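Local coordinates for heavy metal cation tricomponent efflux pump ZneA(CzcA-like) (Cupriavidus metallidurans, PDB 4K0J), which probably exports zinc ions across the inner membrane in exchange for protons, as an RND-family efflux pump of a tripartite system, at residues C[573-587]-C[630-644]. Sequence-based numbering, arbitrary orientation.
Sequences MADNLRAATMEFPEV and LIEAMATRFRDLPGT
Helix 573-581 and helix 630-638 run roughly antiparallel, their axes 141° apart in N-to-C direction and 10.6 Å from each other at closest; the nearest CA atoms pair T581 with M634 and A580 with R637, and L577 with L641 just past the second helix. L577 has CG anti to the backbone N (chi1 171°), and this sends CD1 over one face of the F638 ring, 3.5 Å from F638 CE1. The same methyl meets L641 CD1 at 3.6 Å and lies near T644 CG2. T581 reaches the edge of the F638 ring with OG1, in the ring plane; that hydroxyl is also hydrogen-bonded to L577 O (2.9 Å), which also accepts the backbone N-H of T581. The R637 guanidinium lies against the A580 methyl, with R637 NH2 3.4 Å from A580 CB. E583 OE1 comes to the guanidinium edge, near its plane, in a salt bridge with R637 NE whose hydrogen bond is weak (3.3 Å, 150° at the hydrogen). Beyond the helix, F584 rests against L630, A633 and M634, with CE2 4.0 Å from M634 CG, while R637 CB comes to the ring edge. M634, extended beyond CG, carries CE to V587 CG1 (3.7 Å). The poorly ordered E586 lies near L630, but its main partner is R625, by a salt bridge. The two helices pack on one face of an antiparallel sheet in a beta-alpha-beta-beta-alpha-beta, ferredoxin-like fold, as in RND porter subdomains: L577, F638 and T644 touch strand 554-560, M634 and V587 touch V613 of strand 608-615, and T581 touches V590 of strand 587-595.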
ATOM      1  N   MET C 573     -34.392  33.446  13.321  1.00 31.56           N
ATOM      2  CA  MET C 573     -35.252  32.283  13.227  1.00 33.64           C
ATOM      3  C   MET C 573     -34.689  31.140  14.055  1.00 36.58           C
ATOM      4  O   MET C 573     -35.425  30.434  14.745  1.00 40.94           O
ATOM      5  CB  MET C 573     -35.437  31.874  11.766  1.00 23.58           C
ATOM      6  CG  MET C 573     -36.208  32.909  10.960  1.00 23.81           C
ATOM      7  SD  MET C 573     -36.624  32.419   9.270  1.00 78.98           S
ATOM      8  CE  MET C 573     -38.103  31.448   9.533  1.00 24.54           C
ATOM      9  N   ALA C 574     -33.372  30.982  13.996  1.00 43.50           N
ATOM     10  CA  ALA C 574     -32.692  29.949  14.765  1.00 42.36           C
ATOM     11  C   ALA C 574     -32.792  30.242  16.258  1.00 45.46           C
ATOM     12  O   ALA C 574     -33.059  29.337  17.049  1.00 49.18           O
ATOM     13  CB  ALA C 574     -31.250  29.840  14.336  1.00 39.44           C
ATOM     14  N   ASP C 575     -32.579  31.504  16.629  1.00 42.70           N
ATOM     15  CA  ASP C 575     -32.780  31.968  18.000  1.00 41.08           C
ATOM     16  C   ASP C 575     -34.133  31.519  18.538  1.00 39.57           C
ATOM     17  O   ASP C 575     -34.233  30.950  19.629  1.00 34.10           O
ATOM     18  CB  ASP C 575     -32.705  33.494  18.064  1.00 44.05           C
ATOM     19  CG  ASP C 575     -31.287  34.017  17.968  1.00 61.26           C
ATOM     20  OD1 ASP C 575     -30.360  33.296  18.400  1.00 72.40           O
ATOM     21  OD2 ASP C 575     -31.102  35.152  17.467  1.00 58.79           O
ATOM     22  N   ASN C 576     -35.173  31.778  17.756  1.00 37.69           N
ATOM     23  CA  ASN C 576     -36.514  31.384  18.150  1.00 42.89           C
ATOM     24  C   ASN C 576     -36.671  29.871  18.256  1.00 40.57           C
ATOM     25  O   ASN C 576     -37.286  29.369  19.204  1.00 44.17           O
ATOM     26  CB  ASN C 576     -37.544  31.959  17.182  1.00 51.54           C
ATOM     27  CG  ASN C 576     -37.627  33.463  17.257  1.00 52.13           C
ATOM     28  OD1 ASN C 576     -36.726  34.124  17.773  1.00 38.74           O
ATOM     29  ND2 ASN C 576     -38.717  34.018  16.740  1.00 64.72           N
ATOM     30  N   LEU C 577     -36.112  29.155  17.280  1.00 38.54           N
ATOM     31  CA  LEU C 577     -36.216  27.699  17.235  1.00 41.33           C
ATOM     32  C   LEU C 577     -35.664  27.114  18.513  1.00 48.76           C
ATOM     33  O   LEU C 577     -36.282  26.262  19.162  1.00 51.30           O
ATOM     34  CB  LEU C 577     -35.411  27.147  16.063  1.00 31.91           C
ATOM     35  CG  LEU C 577     -35.269  25.624  16.045  1.00 29.03           C
ATOM     36  CD1 LEU C 577     -36.610  24.970  15.825  1.00 31.49           C
ATOM     37  CD2 LEU C 577     -34.290  25.176  14.985  1.00 31.96           C
ATOM     38  N   ARG C 578     -34.488  27.605  18.865  1.00 46.41           N
ATOM     39  CA  ARG C 578     -33.752  27.147  20.018  1.00 26.45           C
ATOM     40  C   ARG C 578     -34.438  27.557  21.319  1.00 48.66           C
ATOM     41  O   ARG C 578     -34.369  26.842  22.314  1.00 56.37           O
ATOM     42  CB  ARG C 578     -32.349  27.721  19.942  1.00 30.54           C
ATOM     43  CG  ARG C 578     -31.378  27.187  20.961  1.00 47.88           C
ATOM     44  CD  ARG C 578     -30.004  27.755  20.696  1.00 50.12           C
ATOM     45  NE  ARG C 578     -30.010  29.218  20.707  1.00 50.02           N
ATOM     46  CZ  ARG C 578     -29.972  29.976  19.614  1.00 46.26           C
ATOM     47  NH1 ARG C 578     -29.918  29.408  18.416  1.00 47.75           N
ATOM     48  NH2 ARG C 578     -29.985  31.299  19.718  1.00 35.03           N
ATOM     49  N   ALA C 579     -35.108  28.704  21.311  1.00 43.40           N
ATOM     50  CA  ALA C 579     -35.848  29.142  22.491  1.00 41.91           C
ATOM     51  C   ALA C 579     -37.120  28.323  22.697  1.00 52.82           C
ATOM     52  O   ALA C 579     -37.630  28.231  23.814  1.00 57.74           O
ATOM     53  CB  ALA C 579     -36.178  30.617  22.397  1.00 30.72           C
ATOM     54  N   ALA C 580     -37.634  27.737  21.618  1.00 55.69           N
ATOM     55  CA  ALA C 580     -38.802  26.858  21.704  1.00 30.78           C
ATOM     56  C   ALA C 580     -38.392  25.432  22.046  1.00 69.27           C
ATOM     57  O   ALA C 580     -39.175  24.675  22.614  1.00 71.61           O
ATOM     58  CB  ALA C 580     -39.581  26.875  20.409  1.00 30.41           C
ATOM     59  N   THR C 581     -37.163  25.069  21.691  1.00 72.39           N
ATOM     60  CA  THR C 581     -36.640  23.747  22.026  1.00 61.36           C
ATOM     61  C   THR C 581     -36.328  23.651  23.518  1.00 53.89           C
ATOM     62  O   THR C 581     -36.498  22.595  24.126  1.00 53.28           O
ATOM     63  CB  THR C 581     -35.398  23.396  21.180  1.00 57.37           C
ATOM     64  OG1 THR C 581     -35.737  23.475  19.791  1.00 61.50           O
ATOM     65  CG2 THR C 581     -34.918  21.986  21.472  1.00 60.10           C
ATOM     66  N   MET C 582     -35.897  24.762  24.112  1.00 51.68           N
ATOM     67  CA  MET C 582     -35.615  24.801  25.547  1.00 52.22           C
ATOM     68  C   MET C 582     -36.882  24.798  26.402  1.00 62.12           C
ATOM     69  O   MET C 582     -36.807  24.721  27.631  1.00 72.50           O
ATOM     70  CB  MET C 582     -34.760  26.015  25.907  1.00 45.73           C
ATOM     71  CG  MET C 582     -33.428  26.062  25.193  1.00 58.08           C
ATOM     72  SD  MET C 582     -32.287  27.253  25.916  1.00 50.50           S
ATOM     73  CE  MET C 582     -31.855  26.426  27.442  1.00 70.64           C
ATOM     74  N   GLU C 583     -38.043  24.871  25.758  1.00 53.27           N
ATOM     75  CA  GLU C 583     -39.310  24.878  26.482  1.00 52.66           C
ATOM     76  C   GLU C 583     -39.674  23.486  26.986  1.00 66.04           C
ATOM     77  O   GLU C 583     -40.848  23.172  27.177  1.00 86.78           O
ATOM     78  CB  GLU C 583     -40.437  25.456  25.619  1.00 43.07           C
ATOM     79  CG  GLU C 583     -40.309  26.954  25.375  1.00 49.28           C
ATOM     80  CD  GLU C 583     -41.434  27.512  24.526  1.00 60.48           C
ATOM     81  OE1 GLU C 583     -42.262  26.716  24.040  1.00 65.32           O
ATOM     82  OE2 GLU C 583     -41.489  28.748  24.341  1.00 66.37           O
ATOM     83  N   PHE C 584     -38.657  22.661  27.208  1.00 54.51           N
ATOM     84  CA  PHE C 584     -38.851  21.318  27.726  1.00 56.76           C
ATOM     85  C   PHE C 584     -37.897  21.078  28.885  1.00 66.16           C
ATOM     86  O   PHE C 584     -36.789  21.612  28.903  1.00 69.23           O
ATOM     87  CB  PHE C 584     -38.620  20.284  26.628  1.00 37.36           C
ATOM     88  CG  PHE C 584     -39.618  20.352  25.511  1.00 37.10           C
ATOM     89  CD1 PHE C 584     -40.889  19.832  25.671  1.00 39.03           C
ATOM     90  CD2 PHE C 584     -39.285  20.929  24.296  1.00 51.20           C
ATOM     91  CE1 PHE C 584     -41.813  19.892  24.642  1.00 38.98           C
ATOM     92  CE2 PHE C 584     -40.205  20.990  23.266  1.00 50.91           C
ATOM     93  CZ  PHE C 584     -41.468  20.470  23.439  1.00 36.81           C
ATOM     94  N   PRO C 585     -38.328  20.279  29.868  1.00 68.45           N
ATOM     95  CA  PRO C 585     -37.509  20.001  31.048  1.00 71.48           C
ATOM     96  C   PRO C 585     -36.390  19.012  30.756  1.00 76.68           C
ATOM     97  O   PRO C 585     -35.507  18.831  31.596  1.00 78.21           O
ATOM     98  CB  PRO C 585     -38.505  19.365  32.027  1.00 78.71           C
ATOM     99  CG  PRO C 585     -39.861  19.666  31.473  1.00 81.87           C
ATOM    100  CD  PRO C 585     -39.682  19.723  29.998  1.00 74.27           C
ATOM    101  N   GLU C 586     -36.421  18.387  29.582  1.00 83.03           N
ATOM    102  CA  GLU C 586     -35.498  17.293  29.288  1.00 91.90           C
ATOM    103  C   GLU C 586     -34.338  17.671  28.372  1.00 84.46           C
ATOM    104  O   GLU C 586     -33.532  16.814  28.017  1.00 87.25           O
ATOM    105  CB  GLU C 586     -36.247  16.101  28.686  1.00103.06           C
ATOM    106  CG  GLU C 586     -37.566  15.770  29.362  1.00115.00           C
ATOM    107  CD  GLU C 586     -38.738  16.491  28.726  1.00120.08           C
ATOM    108  OE1 GLU C 586     -38.505  17.492  28.021  1.00120.08           O
ATOM    109  OE2 GLU C 586     -39.891  16.053  28.923  1.00124.03           O
ATOM    110  N   VAL C 587     -34.246  18.943  27.992  1.00 71.25           N
ATOM    111  CA  VAL C 587     -33.176  19.385  27.098  1.00 60.75           C
ATOM    112  C   VAL C 587     -32.039  20.107  27.818  1.00 67.15           C
ATOM    113  O   VAL C 587     -32.192  21.239  28.274  1.00 71.09           O
ATOM    114  CB  VAL C 587     -33.713  20.261  25.960  1.00 58.66           C
ATOM    115  CG1 VAL C 587     -34.267  19.386  24.858  1.00 59.34           C
ATOM    116  CG2 VAL C 587     -34.777  21.215  26.478  1.00 63.52           C
ATOM    117  N   LEU C 630     -41.435  12.623  23.302  1.00 68.01           N
ATOM    118  CA  LEU C 630     -40.716  13.881  23.382  1.00 59.95           C
ATOM    119  C   LEU C 630     -40.458  14.384  21.978  1.00 67.21           C
ATOM    120  O   LEU C 630     -40.548  15.579  21.709  1.00 71.75           O
ATOM    121  CB  LEU C 630     -39.393  13.696  24.119  1.00 58.58           C
ATOM    122  CG  LEU C 630     -38.510  14.938  24.216  1.00 51.96           C
ATOM    123  CD1 LEU C 630     -39.224  16.050  24.979  1.00 39.05           C
ATOM    124  CD2 LEU C 630     -37.169  14.593  24.861  1.00 44.64           C
ATOM    125  N   ILE C 631     -40.142  13.454  21.082  1.00 66.48           N
ATOM    126  CA  ILE C 631     -39.868  13.778  19.688  1.00 54.25           C
ATOM    127  C   ILE C 631     -41.120  14.316  19.001  1.00 57.65           C
ATOM    128  O   ILE C 631     -41.053  15.283  18.251  1.00 67.58           O
ATOM    129  CB  ILE C 631     -39.297  12.559  18.921  1.00 43.91           C
ATOM    130  CG1 ILE C 631     -37.817  12.372  19.260  1.00 40.19           C
ATOM    131  CG2 ILE C 631     -39.453  12.723  17.417  1.00 44.61           C
ATOM    132  CD1 ILE C 631     -37.117  11.330  18.404  1.00 41.26           C
ATOM    133  N   GLU C 632     -42.266  13.703  19.273  1.00 52.20           N
ATOM    134  CA  GLU C 632     -43.512  14.175  18.679  1.00 56.10           C
ATOM    135  C   GLU C 632     -44.026  15.461  19.328  1.00 64.72           C
ATOM    136  O   GLU C 632     -44.712  16.259  18.683  1.00 70.72           O
ATOM    137  CB  GLU C 632     -44.581  13.087  18.706  1.00 42.14           C
ATOM    138  CG  GLU C 632     -44.900  12.517  17.335  1.00 68.65           C
ATOM    139  CD  GLU C 632     -43.720  11.806  16.702  1.00 74.39           C
ATOM    140  OE1 GLU C 632     -43.702  11.681  15.463  1.00 74.28           O
ATOM    141  OE2 GLU C 632     -42.815  11.360  17.440  1.00 83.26           O
ATOM    142  N   ALA C 633     -43.696  15.663  20.598  1.00 62.34           N
ATOM    143  CA  ALA C 633     -44.008  16.924  21.253  1.00 70.03           C
ATOM    144  C   ALA C 633     -43.170  18.015  20.604  1.00 70.71           C
ATOM    145  O   ALA C 633     -43.643  19.129  20.373  1.00 74.09           O
ATOM    146  CB  ALA C 633     -43.727  16.845  22.739  1.00 77.58           C
ATOM    147  N   MET C 634     -41.923  17.670  20.294  1.00 64.88           N
ATOM    148  CA  MET C 634     -41.006  18.575  19.614  1.00 67.72           C
ATOM    149  C   MET C 634     -41.470  18.899  18.199  1.00 70.37           C
ATOM    150  O   MET C 634     -41.394  20.043  17.768  1.00 61.25           O
ATOM    151  CB  MET C 634     -39.603  17.970  19.557  1.00 71.93           C
ATOM    152  CG  MET C 634     -38.754  18.204  20.795  1.00 74.13           C
ATOM    153  SD  MET C 634     -37.080  17.556  20.592  1.00 60.71           S
ATOM    154  CE  MET C 634     -36.319  18.105  22.111  1.00 85.16           C
ATOM    155  N   ALA C 635     -41.936  17.883  17.478  1.00 78.41           N
ATOM    156  CA  ALA C 635     -42.381  18.046  16.098  1.00 78.08           C
ATOM    157  C   ALA C 635     -43.635  18.904  16.058  1.00 78.49           C
ATOM    158  O   ALA C 635     -43.753  19.822  15.240  1.00 90.46           O
ATOM    159  CB  ALA C 635     -42.639  16.690  15.452  1.00 73.41           C
ATOM    160  N   THR C 636     -44.569  18.606  16.952  1.00 63.83           N
ATOM    161  CA  THR C 636     -45.778  19.401  17.055  1.00 65.39           C
ATOM    162  C   THR C 636     -45.436  20.845  17.394  1.00 63.54           C
ATOM    163  O   THR C 636     -45.971  21.771  16.783  1.00 70.29           O
ATOM    164  CB  THR C 636     -46.752  18.830  18.104  1.00 63.97           C
ATOM    165  OG1 THR C 636     -46.008  18.203  19.155  1.00 60.29           O
ATOM    166  CG2 THR C 636     -47.677  17.804  17.466  1.00 57.99           C
ATOM    167  N   ARG C 637     -44.539  21.035  18.358  1.00 55.10           N
ATOM    168  CA  ARG C 637     -44.126  22.380  18.750  1.00 34.77           C
ATOM    169  C   ARG C 637     -43.537  23.114  17.564  1.00 37.66           C
ATOM    170  O   ARG C 637     -43.856  24.271  17.318  1.00 41.34           O
ATOM    171  CB  ARG C 637     -43.103  22.334  19.883  1.00 34.60           C
ATOM    172  CG  ARG C 637     -42.488  23.682  20.210  1.00 33.66           C
ATOM    173  CD  ARG C 637     -43.473  24.621  20.885  1.00 34.63           C
ATOM    174  NE  ARG C 637     -42.986  25.998  20.894  1.00 43.99           N
ATOM    175  CZ  ARG C 637     -43.215  26.875  19.919  1.00 49.88           C
ATOM    176  NH1 ARG C 637     -43.929  26.522  18.859  1.00 53.47           N
ATOM    177  NH2 ARG C 637     -42.733  28.109  19.999  1.00 44.60           N
ATOM    178  N   PHE C 638     -42.683  22.419  16.822  1.00 51.93           N
ATOM    179  CA  PHE C 638     -41.984  23.006  15.684  1.00 53.37           C
ATOM    180  C   PHE C 638     -42.950  23.327  14.546  1.00 50.80           C
ATOM    181  O   PHE C 638     -42.666  24.185  13.707  1.00 53.42           O
ATOM    182  CB  PHE C 638     -40.845  22.093  15.208  1.00 44.97           C
ATOM    183  CG  PHE C 638     -39.708  21.980  16.188  1.00 40.66           C
ATOM    184  CD1 PHE C 638     -39.432  23.012  17.070  1.00 38.38           C
ATOM    185  CD2 PHE C 638     -38.915  20.839  16.234  1.00 46.17           C
ATOM    186  CE1 PHE C 638     -38.392  22.905  17.981  1.00 40.14           C
ATOM    187  CE2 PHE C 638     -37.873  20.731  17.142  1.00 29.75           C
ATOM    188  CZ  PHE C 638     -37.613  21.763  18.013  1.00 33.83           C
ATOM    189  N   ARG C 639     -44.095  22.652  14.526  1.00 47.50           N
ATOM    190  CA  ARG C 639     -45.157  23.009  13.586  1.00 60.00           C
ATOM    191  C   ARG C 639     -45.956  24.212  14.093  1.00 70.86           C
ATOM    192  O   ARG C 639     -47.168  24.291  13.897  1.00 73.66           O
ATOM    193  CB  ARG C 639     -46.082  21.816  13.313  1.00 59.21           C
ATOM    194  CG  ARG C 639     -45.535  20.819  12.296  1.00 34.05           C
ATOM    195  CD  ARG C 639     -46.463  19.623  12.121  1.00 35.68           C
ATOM    196  NE  ARG C 639     -46.487  18.767  13.304  1.00 57.08           N
ATOM    197  CZ  ARG C 639     -45.784  17.644  13.435  1.00 60.38           C
ATOM    198  NH1 ARG C 639     -45.000  17.223  12.450  1.00 56.42           N
ATOM    199  NH2 ARG C 639     -45.870  16.934  14.552  1.00 61.14           N
ATOM    200  N   ASP C 640     -45.262  25.137  14.751  1.00 78.19           N
ATOM    201  CA  ASP C 640     -45.858  26.367  15.263  1.00 87.40           C
ATOM    202  C   ASP C 640     -44.818  27.490  15.277  1.00 76.31           C
ATOM    203  O   ASP C 640     -45.084  28.601  15.736  1.00 75.30           O
ATOM    204  CB  ASP C 640     -46.446  26.154  16.660  1.00105.92           C
ATOM    205  CG  ASP C 640     -47.722  25.333  16.636  1.00122.14           C
ATOM    206  OD1 ASP C 640     -47.642  24.095  16.782  1.00125.20           O
ATOM    207  OD2 ASP C 640     -48.807  25.926  16.460  1.00131.51           O
ATOM    208  N   LEU C 641     -43.626  27.177  14.780  1.00 59.72           N
ATOM    209  CA  LEU C 641     -42.614  28.183  14.493  1.00 42.74           C
ATOM    210  C   LEU C 641     -42.674  28.492  13.000  1.00 51.62           C
ATOM    211  O   LEU C 641     -42.526  27.595  12.173  1.00 63.24           O
ATOM    212  CB  LEU C 641     -41.225  27.659  14.863  1.00 39.37           C
ATOM    213  CG  LEU C 641     -40.874  27.520  16.347  1.00 46.23           C
ATOM    214  CD1 LEU C 641     -39.750  26.529  16.521  1.00 60.40           C
ATOM    215  CD2 LEU C 641     -40.477  28.856  16.955  1.00 38.56           C
ATOM    216  N   PRO C 642     -42.895  29.762  12.647  1.00 56.93           N
ATOM    217  CA  PRO C 642     -43.120  30.145  11.248  1.00 54.30           C
ATOM    218  C   PRO C 642     -41.880  29.988  10.368  1.00 44.45           C
ATOM    219  O   PRO C 642     -40.823  30.516  10.697  1.00 36.65           O
ATOM    220  CB  PRO C 642     -43.513  31.621  11.351  1.00 65.47           C
ATOM    221  CG  PRO C 642     -42.872  32.094  12.608  1.00 74.04           C
ATOM    222  CD  PRO C 642     -42.902  30.923  13.552  1.00 69.71           C
ATOM    223  N   GLY C 643     -42.022  29.259   9.265  1.00 45.20           N
ATOM    224  CA  GLY C 643     -40.956  29.103   8.290  1.00 46.14           C
ATOM    225  C   GLY C 643     -39.981  27.993   8.623  1.00 59.82           C
ATOM    226  O   GLY C 643     -39.117  27.651   7.816  1.00 66.62           O
ATOM    227  N   THR C 644     -40.131  27.420   9.812  1.00 61.82           N
ATOM    228  CA  THR C 644     -39.166  26.464  10.339  1.00 58.79           C
ATOM    229  C   THR C 644     -39.543  25.016  10.043  1.00 50.21           C
ATOM    230  O   THR C 644     -40.244  24.386  10.830  1.00 59.33           O
ATOM    231  CB  THR C 644     -39.044  26.614  11.860  1.00 71.20           C
ATOM    232  OG1 THR C 644     -38.857  27.994  12.191  1.00 78.90           O
ATOM    233  CG2 THR C 644     -37.877  25.809  12.386  1.00 77.66           C
TER